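PDB 5Y7Q: fanconi-associated nuclease 1 homolog from Pseudomonas aeruginosa, which belongs to the FAN1 family of nucleases, pairs a C-terminal VRR-NUC domain with helical regions, and is bound to DNA in this structure. Local coordinates for residues A[543-546]-A[547-551]; A[199-203]-A[204-208]; A[354-358]-A[359-363]; A[449-452]-A[453-457]; A[277-280]-A[281-285]. One frame throughout, in Å; residues are numbered along the deposited sequence.

Contact 1. Residues A[543-546]-A[547-551]; sequences EVKG and PGDRL. With nucleotides of chain D.
Lys-545 and Arg-550 make the main polar link across this turn: the ammonium NZ of Lys-545 donates to the carbonyl O of Arg-550 at 3.2 Å, from above the carbonyl plane (52° out of it). The same NZ forms a salt bridge with Glu-543 OE2 at 3.4 Å, while Asp-549 OD2 lies 4.1 Å from it, beyond a salt bridge; Glu-543 OE1 is hydrogen-bonded to Asp-528 N. In the backbone, a type II beta turn runs from Gly-546 to Asp-549, closed by a weak bond from Asp-549 N to Gly-546 O of 3.1 Å, with Gly-548 at positive phi. Carbon-to-carbon contacts lie alongside the turn. A bend at chi2 (-55°) carries the lysine chain across Asp-549 at about a right angle, CD of Lys-545 lying 3.6 Å from CB of Asp-549, and Leu-551 CD2 touches both Lys-545 CE and Glu-543 CG. Arg-550 presents its guanidinium edge to the guanine of DG1 of chain D, NH2 bonding weakly to O6 at 3.4 Å and lying 3.0 Å from N7, near the guanidinium plane. The turn leads from strand 538-545 to helix 553-564; Lys-545 and Leu-551 rest on Tyr-573 of strand 569-577.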
# COMPACT_ATOMS: atom_id res chain seq x y z
N GLU A 543 25.20 -6.93 6.01
CA GLU A 543 24.27 -7.54 5.08
C GLU A 543 24.61 -9.02 4.92
O GLU A 543 25.76 -9.37 4.64
CB GLU A 543 24.33 -6.83 3.72
CG GLU A 543 23.42 -7.43 2.65
CD GLU A 543 21.94 -7.43 3.04
OE1 GLU A 543 21.55 -6.68 3.97
OE2 GLU A 543 21.16 -8.19 2.41
N VAL A 544 23.61 -9.89 5.11
CA VAL A 544 23.79 -11.34 5.02
C VAL A 544 23.37 -11.85 3.65
O VAL A 544 22.32 -11.46 3.12
CB VAL A 544 22.99 -12.04 6.13
CG1 VAL A 544 23.03 -13.52 5.95
CG2 VAL A 544 23.55 -11.67 7.49
N LYS A 545 24.19 -12.73 3.06
CA LYS A 545 23.89 -13.35 1.77
C LYS A 545 24.16 -14.85 1.84
O LYS A 545 25.31 -15.26 1.98
CB LYS A 545 24.70 -12.70 0.64
CG LYS A 545 24.20 -11.31 0.24
CD LYS A 545 22.72 -11.33 -0.13
CE LYS A 545 22.12 -9.94 -0.20
NZ LYS A 545 20.65 -10.01 -0.47
N GLY A 546 23.10 -15.65 1.71
CA GLY A 546 23.24 -17.09 1.63
C GLY A 546 23.63 -17.54 0.24
O GLY A 546 23.83 -16.73 -0.67
N PRO A 547 23.76 -18.85 0.07
CA PRO A 547 23.97 -19.38 -1.29
C PRO A 547 22.79 -18.98 -2.17
O PRO A 547 21.64 -18.98 -1.73
CB PRO A 547 24.06 -20.89 -1.08
CG PRO A 547 24.29 -21.09 0.35
CD PRO A 547 23.68 -19.93 1.07
N GLY A 548 23.10 -18.59 -3.41
CA GLY A 548 22.06 -18.14 -4.32
C GLY A 548 21.46 -16.80 -3.99
O GLY A 548 20.34 -16.50 -4.42
N ASP A 549 22.19 -15.98 -3.23
CA ASP A 549 21.77 -14.64 -2.83
C ASP A 549 22.80 -13.63 -3.31
O ASP A 549 24.00 -13.82 -3.11
CB ASP A 549 21.61 -14.54 -1.31
CG ASP A 549 20.17 -14.59 -0.86
OD1 ASP A 549 19.35 -15.25 -1.55
OD2 ASP A 549 19.86 -13.97 0.19
N ARG A 550 22.33 -12.56 -3.95
CA ARG A 550 23.21 -11.50 -4.41
C ARG A 550 22.65 -10.15 -3.98
O ARG A 550 21.51 -10.04 -3.52
CB ARG A 550 23.40 -11.53 -5.93
CG ARG A 550 24.21 -12.71 -6.42
CD ARG A 550 23.50 -13.42 -7.56
NE ARG A 550 23.73 -12.77 -8.85
CZ ARG A 550 23.06 -13.07 -9.97
NH1 ARG A 550 22.12 -14.00 -9.94
NH2 ARG A 550 23.33 -12.44 -11.10
N LEU A 551 23.50 -9.13 -4.11
CA LEU A 551 23.20 -7.79 -3.63
C LEU A 551 22.23 -7.08 -4.58
O LEU A 551 22.51 -6.93 -5.77
CB LEU A 551 24.50 -7.00 -3.49
CG LEU A 551 25.43 -7.45 -2.36
CD1 LEU A 551 26.77 -6.71 -2.34
CD2 LEU A 551 24.75 -7.31 -1.01
P DG D 1 26.42 -8.01 -19.47
OP1 DG D 1 26.08 -7.69 -20.88
OP2 DG D 1 27.67 -8.75 -19.14
O5' DG D 1 26.39 -6.67 -18.59
C5' DG D 1 25.91 -6.71 -17.25
C4' DG D 1 24.58 -7.44 -17.19
O4' DG D 1 24.78 -8.81 -16.77
C3' DG D 1 23.55 -6.87 -16.20
O3' DG D 1 22.54 -6.10 -16.91
C2' DG D 1 22.95 -8.11 -15.55
C1' DG D 1 23.53 -9.26 -16.36
N9 DG D 1 23.65 -10.46 -15.56
C8 DG D 1 24.40 -10.64 -14.43
N7 DG D 1 24.23 -11.81 -13.88
C5 DG D 1 23.28 -12.43 -14.68
C6 DG D 1 22.70 -13.71 -14.58
O6 DG D 1 22.90 -14.59 -13.74
N1 DG D 1 21.78 -13.93 -15.60
C2 DG D 1 21.46 -13.03 -16.59
N2 DG D 1 20.54 -13.43 -17.49
N3 DG D 1 22.00 -11.83 -16.69
C4 DG D 1 22.90 -11.60 -15.71

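Contact 2. Residues A[199-203]-A[204-208]; sequences MYFGN and LWQDW. With nucleotides of chain D.
The amide of Asn-203 lies over one face of the Trp-205 indole, OD1 offset toward the rim and 3.1 Å from CD1 of Trp-205, planes 18° apart. On the opposite face of the indole rests the cytosine of DC11 of chain D, whose C5 comes within 3.4 Å of Trp-205 CD2, so the ring is sandwiched between a protein amide and a base. The Asn-203 amide is also nearly coplanar with that of Gln-206: its ND2 donates to OE1 of Gln-206 over 3.2 Å, an almost straight bond that lies in the carbonyl plane on a lone pair. Asn-203 CG stands between its backbone N and carbonyl carbon (chi1 64°), a setting that turns OD1 back over the following residues. There it accepts from Gln-206 N at 3.3 Å and, weakly, from Trp-205 N. These bonds lie across the turn that follows helix 190-201, where Gly-202, at positive phi, is the first residue to leave the helical conformation. Phe-201, the last helical residue, takes a CH-pi contact from Gln-206: CB stands 3.7 Å from the ring centroid and only 7° off the normal. Tyr-200 CD2 lies over the other face of the same phenyl ring, and His-433 meets it edge-to-face. The Phe-201 CZ atom reaches Asp-207 O at 3.2 Å, and Arg-197 NH1 bonds to both Leu-204 O and Gln-206 O.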
# COMPACT_ATOMS: atom_id res chain seq x y z
N MET A 199 -14.66 10.16 -0.25
CA MET A 199 -14.60 11.57 0.13
C MET A 199 -14.10 11.75 1.57
O MET A 199 -13.31 12.65 1.86
CB MET A 199 -15.96 12.24 -0.05
CG MET A 199 -16.07 13.02 -1.34
SD MET A 199 -17.72 13.70 -1.53
CE MET A 199 -18.62 12.16 -1.62
N TYR A 200 -14.54 10.89 2.50
CA TYR A 200 -14.10 11.05 3.88
C TYR A 200 -12.64 10.66 4.05
O TYR A 200 -11.89 11.36 4.74
CB TYR A 200 -15.00 10.24 4.81
CG TYR A 200 -14.61 10.26 6.29
CD1 TYR A 200 -15.05 11.27 7.12
CD2 TYR A 200 -13.83 9.24 6.86
CE1 TYR A 200 -14.73 11.30 8.46
CE2 TYR A 200 -13.51 9.27 8.21
CZ TYR A 200 -13.96 10.31 9.01
OH TYR A 200 -13.66 10.36 10.35
N PHE A 201 -12.21 9.54 3.46
CA PHE A 201 -10.88 9.01 3.72
C PHE A 201 -9.79 9.54 2.81
O PHE A 201 -8.61 9.39 3.15
CB PHE A 201 -10.87 7.48 3.60
CG PHE A 201 -11.43 6.78 4.80
CD1 PHE A 201 -10.86 6.95 6.05
CD2 PHE A 201 -12.51 5.93 4.69
CE1 PHE A 201 -11.38 6.29 7.16
CE2 PHE A 201 -13.03 5.26 5.79
CZ PHE A 201 -12.47 5.45 7.03
N GLY A 202 -10.13 10.16 1.68
CA GLY A 202 -9.13 10.47 0.68
C GLY A 202 -8.60 9.28 -0.11
O GLY A 202 -7.60 9.44 -0.81
N ASN A 203 -9.25 8.12 -0.05
CA ASN A 203 -8.81 6.89 -0.70
C ASN A 203 -9.89 5.83 -0.51
O ASN A 203 -10.74 5.96 0.38
CB ASN A 203 -7.48 6.38 -0.13
CG ASN A 203 -7.59 5.99 1.35
OD1 ASN A 203 -8.03 4.89 1.69
ND2 ASN A 203 -7.24 6.90 2.23
N LEU A 204 -9.84 4.78 -1.32
CA LEU A 204 -10.80 3.69 -1.20
C LEU A 204 -10.32 2.47 -0.42
O LEU A 204 -11.12 1.54 -0.22
CB LEU A 204 -11.27 3.27 -2.59
CG LEU A 204 -12.37 4.24 -3.04
CD1 LEU A 204 -12.69 4.09 -4.49
CD2 LEU A 204 -13.62 4.06 -2.16
N TRP A 205 -9.07 2.43 0.07
CA TRP A 205 -8.66 1.19 0.74
C TRP A 205 -9.12 1.10 2.20
O TRP A 205 -9.21 -0.02 2.73
CB TRP A 205 -7.14 0.99 0.64
CG TRP A 205 -6.29 2.13 1.07
CD1 TRP A 205 -5.85 3.17 0.30
CD2 TRP A 205 -5.73 2.33 2.37
NE1 TRP A 205 -5.07 4.02 1.05
CE2 TRP A 205 -4.98 3.53 2.32
CE3 TRP A 205 -5.80 1.61 3.57
CZ2 TRP A 205 -4.30 4.02 3.44
CZ3 TRP A 205 -5.12 2.10 4.67
CH2 TRP A 205 -4.39 3.30 4.60
N GLN A 206 -9.45 2.20 2.85
CA GLN A 206 -9.85 2.19 4.25
C GLN A 206 -11.35 1.93 4.39
O GLN A 206 -12.16 2.51 3.67
CB GLN A 206 -9.46 3.51 4.93
CG GLN A 206 -7.98 3.95 4.72
CD GLN A 206 -7.50 5.02 5.71
OE1 GLN A 206 -7.20 6.16 5.34
NE2 GLN A 206 -7.39 4.64 6.98
N ASP A 207 -11.71 1.06 5.33
CA ASP A 207 -13.08 0.65 5.58
C ASP A 207 -13.70 1.52 6.66
O ASP A 207 -13.03 2.34 7.30
CB ASP A 207 -13.16 -0.81 6.02
CG ASP A 207 -12.97 -1.79 4.87
OD1 ASP A 207 -12.62 -1.35 3.75
OD2 ASP A 207 -13.16 -3.00 5.09
N TRP A 208 -15.00 1.29 6.92
CA TRP A 208 -15.65 1.90 8.07
C TRP A 208 -15.21 1.25 9.38
O TRP A 208 -15.35 1.87 10.44
CB TRP A 208 -17.16 1.83 7.93
CG TRP A 208 -17.71 2.05 6.55
CD1 TRP A 208 -17.93 1.10 5.59
CD2 TRP A 208 -18.12 3.30 5.97
NE1 TRP A 208 -18.45 1.68 4.45
CE2 TRP A 208 -18.57 3.03 4.66
CE3 TRP A 208 -18.12 4.62 6.43
CZ2 TRP A 208 -19.03 4.02 3.81
CZ3 TRP A 208 -18.57 5.61 5.58
CH2 TRP A 208 -19.02 5.30 4.29
P DC D 11 -0.90 -5.07 -0.42
OP1 DC D 11 0.06 -6.20 -0.53
OP2 DC D 11 -0.48 -3.68 -0.77
O5' DC D 11 -1.59 -5.05 1.04
C5' DC D 11 -2.99 -4.69 1.21
C4' DC D 11 -3.26 -4.15 2.62
O4' DC D 11 -2.54 -2.89 2.80
C3' DC D 11 -4.72 -3.80 2.94
O3' DC D 11 -4.92 -3.83 4.37
C2' DC D 11 -4.78 -2.37 2.44
C1' DC D 11 -3.48 -1.87 3.05
N1 DC D 11 -2.97 -0.61 2.48
C2 DC D 11 -1.97 0.07 3.17
O2 DC D 11 -1.53 -0.43 4.22
N3 DC D 11 -1.50 1.24 2.66
C4 DC D 11 -1.99 1.72 1.51
N4 DC D 11 -1.50 2.88 1.05
C5 DC D 11 -3.02 1.03 0.79
C6 DC D 11 -3.48 -0.12 1.31

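Contact 3. Residues A[354-358]-A[359-363]; sequences RLQGK and LGLPR. With nucleotides of chain D.
A Schellman motif closes helix 342-358, with Gly-360 as its C-prime residue at positive phi. Its two defining bonds run from Leu-361 N to Gln-356 O at 3.0 Å and from Gly-360 N to Gly-357 O at 2.9 Å. The second donor stands well above the carbonyl plane, 63° out of it. Leu-359 N still makes the last helical bond, to Leu-355 O. Side-chain contact across the cap is slight: Leu-361 crosses Gln-356 at about a right angle, CD1 of Leu-361 coming to 4.1 Å from CB of Gln-356. Arg-363, bent at chi2 (-65°), brings its guanidinium back so that NH2 lies 3.6 Å from Gly-357 CA. One turn before the cap, Arg-354 turns its guanidinium edge to the DNA backbone. NH1 of Arg-354 donates to O3' of DG1 of chain D at 2.9 Å and NH2 to OP1 of DA2 of chain D at 3.0 Å, the latter nearly straight at 171°; these two bonds, with the salt bridge from NE to Glu-320 of helix 311-321, would hold the rotation of the group. Leu-355 packs against that helix through Ile-316, while Leu-359 rests on Phe-325 and His-329 of helix 325-337.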
# COMPACT_ATOMS: atom_id res chain seq x y z
N ARG A 354 26.25 -1.05 -22.74
CA ARG A 354 25.74 -2.14 -23.55
C ARG A 354 25.08 -1.63 -24.81
O ARG A 354 25.19 -2.25 -25.88
CB ARG A 354 24.79 -2.96 -22.70
CG ARG A 354 24.03 -4.00 -23.44
CD ARG A 354 23.38 -4.89 -22.44
NE ARG A 354 22.35 -4.18 -21.68
CZ ARG A 354 22.00 -4.47 -20.43
NH1 ARG A 354 22.61 -5.45 -19.77
NH2 ARG A 354 21.05 -3.78 -19.82
N LEU A 355 24.41 -0.47 -24.71
CA LEU A 355 23.90 0.22 -25.89
C LEU A 355 25.03 0.77 -26.76
O LEU A 355 24.96 0.70 -27.99
CB LEU A 355 23.00 1.36 -25.45
CG LEU A 355 21.82 0.89 -24.63
CD1 LEU A 355 21.07 2.09 -24.20
CD2 LEU A 355 20.97 -0.05 -25.47
N GLN A 356 26.05 1.36 -26.14
CA GLN A 356 27.19 1.83 -26.90
C GLN A 356 27.78 0.69 -27.70
O GLN A 356 28.08 0.84 -28.89
CB GLN A 356 28.23 2.42 -25.96
CG GLN A 356 27.76 3.64 -25.24
CD GLN A 356 28.78 4.16 -24.25
OE1 GLN A 356 28.88 5.37 -24.04
NE2 GLN A 356 29.55 3.26 -23.64
N GLY A 357 27.94 -0.47 -27.07
CA GLY A 357 28.45 -1.62 -27.80
C GLY A 357 27.52 -2.03 -28.92
O GLY A 357 27.97 -2.36 -30.02
N LYS A 358 26.21 -2.00 -28.67
CA LYS A 358 25.26 -2.38 -29.70
C LYS A 358 25.24 -1.40 -30.87
O LYS A 358 24.77 -1.77 -31.94
CB LYS A 358 23.86 -2.53 -29.11
CG LYS A 358 23.57 -3.94 -28.60
CD LYS A 358 22.86 -3.90 -27.25
CE LYS A 358 22.49 -5.29 -26.73
NZ LYS A 358 23.68 -6.12 -26.42
N LEU A 359 25.72 -0.18 -30.70
CA LEU A 359 25.87 0.75 -31.82
C LEU A 359 27.26 0.68 -32.46
O LEU A 359 27.58 1.50 -33.33
CB LEU A 359 25.56 2.18 -31.38
CG LEU A 359 24.13 2.36 -30.85
CD1 LEU A 359 23.70 3.83 -30.80
CD2 LEU A 359 23.14 1.55 -31.67
N GLY A 360 28.08 -0.28 -32.03
CA GLY A 360 29.45 -0.35 -32.51
C GLY A 360 30.30 0.83 -32.12
O GLY A 360 31.17 1.24 -32.89
N LEU A 361 30.06 1.39 -31.02
CA LEU A 361 30.86 2.47 -30.47
C LEU A 361 31.98 1.90 -29.62
O LEU A 361 31.81 0.85 -28.98
CB LEU A 361 30.01 3.39 -29.61
CG LEU A 361 29.00 4.32 -30.27
CD1 LEU A 361 28.21 4.96 -29.18
CD2 LEU A 361 29.72 5.36 -31.10
N PRO A 362 33.12 2.58 -29.59
CA PRO A 362 34.29 2.05 -28.87
C PRO A 362 33.95 1.66 -27.44
O PRO A 362 33.10 2.27 -26.79
CB PRO A 362 35.28 3.22 -28.91
CG PRO A 362 34.98 3.88 -30.21
CD PRO A 362 33.47 3.76 -30.40
N ARG A 363 34.60 0.58 -26.99
CA ARG A 363 34.56 0.19 -25.59
C ARG A 363 35.09 1.33 -24.74
O ARG A 363 36.19 1.83 -24.97
CB ARG A 363 35.42 -1.07 -25.35
CG ARG A 363 34.83 -2.38 -25.86
CD ARG A 363 33.55 -2.75 -25.11
NE ARG A 363 32.66 -3.58 -25.91
CZ ARG A 363 31.33 -3.53 -25.86
NH1 ARG A 363 30.72 -2.67 -25.05
NH2 ARG A 363 30.61 -4.32 -26.64
P DA D 2 21.10 -5.78 -16.24
OP1 DA D 2 20.53 -4.63 -16.98
OP2 DA D 2 21.22 -5.66 -14.78
O5' DA D 2 20.23 -7.08 -16.55
C5' DA D 2 20.33 -7.75 -17.81
C4' DA D 2 19.14 -8.65 -18.02
O4' DA D 2 19.33 -9.88 -17.27
C3' DA D 2 17.83 -8.05 -17.50
O3' DA D 2 16.74 -8.43 -18.30
C2' DA D 2 17.71 -8.67 -16.12
C1' DA D 2 18.25 -10.05 -16.38
N9 DA D 2 18.71 -10.64 -15.14
C8 DA D 2 19.54 -10.08 -14.22
N7 DA D 2 19.74 -10.82 -13.16
C5 DA D 2 18.96 -11.94 -13.41
C6 DA D 2 18.74 -13.12 -12.68
N6 DA D 2 19.31 -13.36 -11.50
N1 DA D 2 17.92 -14.03 -13.21
C2 DA D 2 17.35 -13.79 -14.40
N3 DA D 2 17.49 -12.73 -15.18
C4 DA D 2 18.31 -11.83 -14.62
P DG D 1 26.42 -8.01 -19.47
OP1 DG D 1 26.08 -7.69 -20.88
OP2 DG D 1 27.67 -8.75 -19.14
O5' DG D 1 26.39 -6.67 -18.59
C5' DG D 1 25.91 -6.71 -17.25
C4' DG D 1 24.58 -7.44 -17.19
O4' DG D 1 24.78 -8.81 -16.77
C3' DG D 1 23.55 -6.87 -16.20
O3' DG D 1 22.54 -6.10 -16.91
C2' DG D 1 22.95 -8.11 -15.55
C1' DG D 1 23.53 -9.26 -16.36
N9 DG D 1 23.65 -10.46 -15.56
C8 DG D 1 24.40 -10.64 -14.43
N7 DG D 1 24.23 -11.81 -13.88
C5 DG D 1 23.28 -12.43 -14.68
C6 DG D 1 22.70 -13.71 -14.58
O6 DG D 1 22.90 -14.59 -13.74
N1 DG D 1 21.78 -13.93 -15.60
C2 DG D 1 21.46 -13.03 -16.59
N2 DG D 1 20.54 -13.43 -17.49
N3 DG D 1 22.00 -11.83 -16.69
C4 DG D 1 22.90 -11.60 -15.71

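Contact 4. Residues A[449-452]-A[453-457]; sequences QRRA and ALFEA
With chi1 of Arg-451 at -75°, its CG lies beside the backbone N and anti to the carbonyl carbon; further turns at chi2 and chi3 bend the chain as it passes the ring of Phe-455. CB of Arg-451 approaches obliquely, 3.6 Å from CE1 of Phe-455, and CD of the same arginine stands 4.1 Å from that ring atom. The guanidinium and ring planes are 43° apart, and the charged end leads away from the phenyl group, so the evidence is for aliphatic contact and not for stacking. Arg-451 lies at the junction between helices 447-450 and 452-460, at the N-cap position of the second. In the backbone Ala-452 O takes two donors: Glu-456 N at 3.3 Å, close to the line of the carbonyl, and Phe-455 N at 3.0 Å, above the carbonyl plane. A weak bond joins Phe-455 N to Arg-451 O at 3.4 Å. The first turn of the second helix thus combines i+3 and i+4 bonding. Arg-451 finds its polar partners elsewhere: a salt bridge to Asp-441 through NH1, and bonds from NE and NH2 to the carbonyls of Ala-422 and Ile-423. Those ties bring a buried positive charge to an acidic partner and two peptide oxygens, which would probably stabilise its ionised state, while its aliphatic portion is what Phe-455 covers.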
# COMPACT_ATOMS: atom_id res chain seq x y z
N GLN A 449 10.27 20.89 2.29
CA GLN A 449 10.21 22.35 2.24
C GLN A 449 9.03 22.88 3.05
O GLN A 449 9.19 23.79 3.87
CB GLN A 449 10.14 22.86 0.80
CG GLN A 449 10.55 24.33 0.65
CD GLN A 449 9.83 25.03 -0.50
OE1 GLN A 449 9.00 24.44 -1.19
NE2 GLN A 449 10.14 26.32 -0.70
N ARG A 450 7.83 22.32 2.82
CA ARG A 450 6.64 22.76 3.54
C ARG A 450 6.89 22.79 5.04
O ARG A 450 6.36 23.63 5.77
CB ARG A 450 5.44 21.84 3.24
CG ARG A 450 4.90 21.79 1.79
CD ARG A 450 3.91 22.91 1.46
NE ARG A 450 2.51 22.55 1.67
CZ ARG A 450 1.50 23.43 1.69
NH1 ARG A 450 1.74 24.73 1.52
NH2 ARG A 450 0.25 23.01 1.88
N ARG A 451 7.69 21.84 5.52
CA ARG A 451 7.97 21.61 6.93
C ARG A 451 9.32 22.16 7.37
O ARG A 451 9.70 21.94 8.53
CB ARG A 451 7.86 20.12 7.24
CG ARG A 451 6.41 19.67 7.28
CD ARG A 451 6.21 18.32 6.67
NE ARG A 451 5.16 17.61 7.38
CZ ARG A 451 3.90 17.52 6.95
NH1 ARG A 451 3.56 18.11 5.81
NH2 ARG A 451 3.00 16.85 7.67
N ALA A 452 10.02 22.89 6.50
CA ALA A 452 11.47 23.10 6.58
C ALA A 452 11.97 23.35 7.99
O ALA A 452 12.75 22.56 8.53
CB ALA A 452 11.86 24.27 5.67
N ALA A 453 11.53 24.45 8.61
CA ALA A 453 12.02 24.81 9.94
C ALA A 453 11.96 23.62 10.89
O ALA A 453 12.99 23.20 11.45
CB ALA A 453 11.22 25.98 10.49
N LEU A 454 10.77 23.03 11.05
CA LEU A 454 10.57 22.00 12.06
C LEU A 454 11.53 20.83 11.89
O LEU A 454 11.82 20.12 12.87
CB LEU A 454 9.13 21.49 12.03
CG LEU A 454 8.13 22.19 12.94
CD1 LEU A 454 7.75 23.59 12.41
CD2 LEU A 454 6.90 21.32 13.15
N PHE A 455 12.03 20.61 10.67
CA PHE A 455 13.00 19.53 10.48
C PHE A 455 14.38 19.92 10.98
O PHE A 455 15.00 19.19 11.77
CB PHE A 455 13.04 19.12 9.01
CG PHE A 455 12.07 18.02 8.68
CD1 PHE A 455 10.97 18.26 7.88
CD2 PHE A 455 12.26 16.74 9.20
CE1 PHE A 455 10.08 17.25 7.58
CE2 PHE A 455 11.38 15.72 8.91
CZ PHE A 455 10.28 15.98 8.10
N GLU A 456 14.87 21.10 10.58
CA GLU A 456 16.17 21.53 11.08
C GLU A 456 16.13 21.81 12.57
O GLU A 456 17.17 21.74 13.24
CB GLU A 456 16.66 22.75 10.30
CG GLU A 456 18.19 22.86 10.31
CD GLU A 456 18.89 21.49 10.28
OE1 GLU A 456 18.76 20.76 9.28
OE2 GLU A 456 19.55 21.14 11.29
N ALA A 457 14.96 22.11 13.13
CA ALA A 457 14.80 22.03 14.57
C ALA A 457 15.11 20.61 15.05
O ALA A 457 16.09 20.41 15.76
CB ALA A 457 13.40 22.47 14.99

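Contact 5. Residues A[277-280]-A[281-285]; sequences GRRV and KLLFQ
Gly-277 O starts the series by accepting from Lys-281 N at 2.9 Å, a regular bond of an alpha-helix. One residue on, Arg-278 O takes Leu-282 N at 3.0 Å, while the Arg-278 side chain heads away to pack on Tyr-242 and Leu-245 of helix 236-253. Arg-279 O receives Leu-283 N, again at 3.0 Å, and its side chain supplies the main side-chain contact of the pair: CG is anti to the backbone N (chi1 169°), and a bend at chi3 swings the guanidinium along the helix until NH2 of Arg-279 lies 3.5 Å from CD1 of Leu-283. That approach is oblique to the guanidinium plane. Val-280 O closes the run, bonded to Phe-284 N at 3.0 Å and also to Ser-306 OG, while CB of Phe-284 sits 3.5 Å from the same oxygen. Farther out, the Phe-284 ring meets Tyr-303 edge-to-face. All four i+4 bonds have N-H...O angles of 153° or more, consistent with regular alpha-helical bonding here. For Arg-279 the chemistry is divided: Leu-283 offers a methyl group to its guanidinium, whereas NH1 makes a salt bridge to Glu-276, one turn back, which would offset the positive charge of this buried side chain.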
# COMPACT_ATOMS: atom_id res chain seq x y z
N GLY A 277 -0.30 11.32 -9.96
CA GLY A 277 0.43 10.17 -9.46
C GLY A 277 -0.30 8.86 -9.68
O GLY A 277 0.26 7.90 -10.19
N ARG A 278 -1.58 8.82 -9.31
CA ARG A 278 -2.40 7.63 -9.54
C ARG A 278 -2.43 7.26 -11.02
O ARG A 278 -2.23 6.09 -11.39
CB ARG A 278 -3.82 7.86 -9.04
CG ARG A 278 -3.92 8.69 -7.76
CD ARG A 278 -4.10 7.79 -6.56
NE ARG A 278 -5.00 6.70 -6.88
CZ ARG A 278 -5.07 5.58 -6.18
NH1 ARG A 278 -4.28 5.43 -5.12
NH2 ARG A 278 -5.91 4.61 -6.54
N ARG A 279 -2.70 8.25 -11.88
CA ARG A 279 -2.74 7.95 -13.31
C ARG A 279 -1.43 7.36 -13.78
O ARG A 279 -1.40 6.34 -14.50
CB ARG A 279 -3.02 9.21 -14.12
CG ARG A 279 -2.80 8.98 -15.59
CD ARG A 279 -3.32 10.12 -16.42
NE ARG A 279 -2.23 11.01 -16.76
CZ ARG A 279 -1.55 10.92 -17.90
NH1 ARG A 279 -0.56 11.77 -18.15
NH2 ARG A 279 -1.87 9.98 -18.79
N VAL A 280 -0.34 8.01 -13.39
CA VAL A 280 0.98 7.67 -13.89
C VAL A 280 1.40 6.28 -13.40
O VAL A 280 2.00 5.49 -14.16
CB VAL A 280 1.94 8.80 -13.46
CG1 VAL A 280 2.92 8.36 -12.36
CG2 VAL A 280 2.61 9.46 -14.67
N LYS A 281 1.03 5.93 -12.17
CA LYS A 281 1.23 4.57 -11.69
C LYS A 281 0.48 3.58 -12.57
O LYS A 281 1.02 2.53 -12.97
CB LYS A 281 0.78 4.45 -10.23
CG LYS A 281 1.02 3.07 -9.62
CD LYS A 281 0.56 2.99 -8.15
CE LYS A 281 0.91 1.63 -7.50
NZ LYS A 281 0.23 1.42 -6.17
N LEU A 282 -0.76 3.92 -12.93
CA LEU A 282 -1.58 2.98 -13.70
C LEU A 282 -0.96 2.72 -15.07
O LEU A 282 -0.80 1.57 -15.49
CB LEU A 282 -2.98 3.55 -13.81
CG LEU A 282 -4.11 2.73 -14.36
CD1 LEU A 282 -4.40 1.63 -13.40
CD2 LEU A 282 -5.27 3.68 -14.46
N LEU A 283 -0.60 3.79 -15.78
CA LEU A 283 0.17 3.63 -17.02
C LEU A 283 1.35 2.70 -16.81
O LEU A 283 1.60 1.79 -17.63
CB LEU A 283 0.67 4.99 -17.51
CG LEU A 283 -0.44 5.82 -18.12
CD1 LEU A 283 0.16 7.15 -18.56
CD2 LEU A 283 -1.04 5.09 -19.30
N PHE A 284 2.11 2.92 -15.73
CA PHE A 284 3.26 2.07 -15.45
C PHE A 284 2.87 0.59 -15.48
O PHE A 284 3.44 -0.20 -16.25
CB PHE A 284 3.86 2.47 -14.09
CG PHE A 284 5.24 1.91 -13.82
CD1 PHE A 284 6.36 2.50 -14.38
CD2 PHE A 284 5.41 0.82 -12.98
CE1 PHE A 284 7.62 1.99 -14.12
CE2 PHE A 284 6.66 0.31 -12.73
CZ PHE A 284 7.76 0.89 -13.29
N GLN A 285 1.87 0.20 -14.69
CA GLN A 285 1.52 -1.22 -14.65
C GLN A 285 1.06 -1.72 -16.01
O GLN A 285 1.37 -2.86 -16.40
CB GLN A 285 0.44 -1.46 -13.60
CG GLN A 285 0.67 -0.64 -12.35
CD GLN A 285 0.46 -1.43 -11.09
OE1 GLN A 285 0.25 -0.85 -10.02
NE2 GLN A 285 0.51 -2.77 -11.19

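How the contacts relate
Along the chain the order is contacts 2, 5, 3, 4 and 1, each closing before the next opens. Contacts 2 and 5 are neighbours, their centres 20 Å apart and nearest atoms about 6 Å, and side chains of both pack on helix 236-253. Contacts 5 and 3, 33 Å apart between centres, both have side chains touching helix 311-321. Contact 1, on the five-stranded mixed sheet within the VRR-NUC range, comes within about 11 Å of contact 3, and both reach DG1 of chain D. Contact 2 meets the same DNA chain at DC11, so the DNA spans distant parts of the fold; the nearest atom of contact 4 is about 16 Å from the nucleic acid.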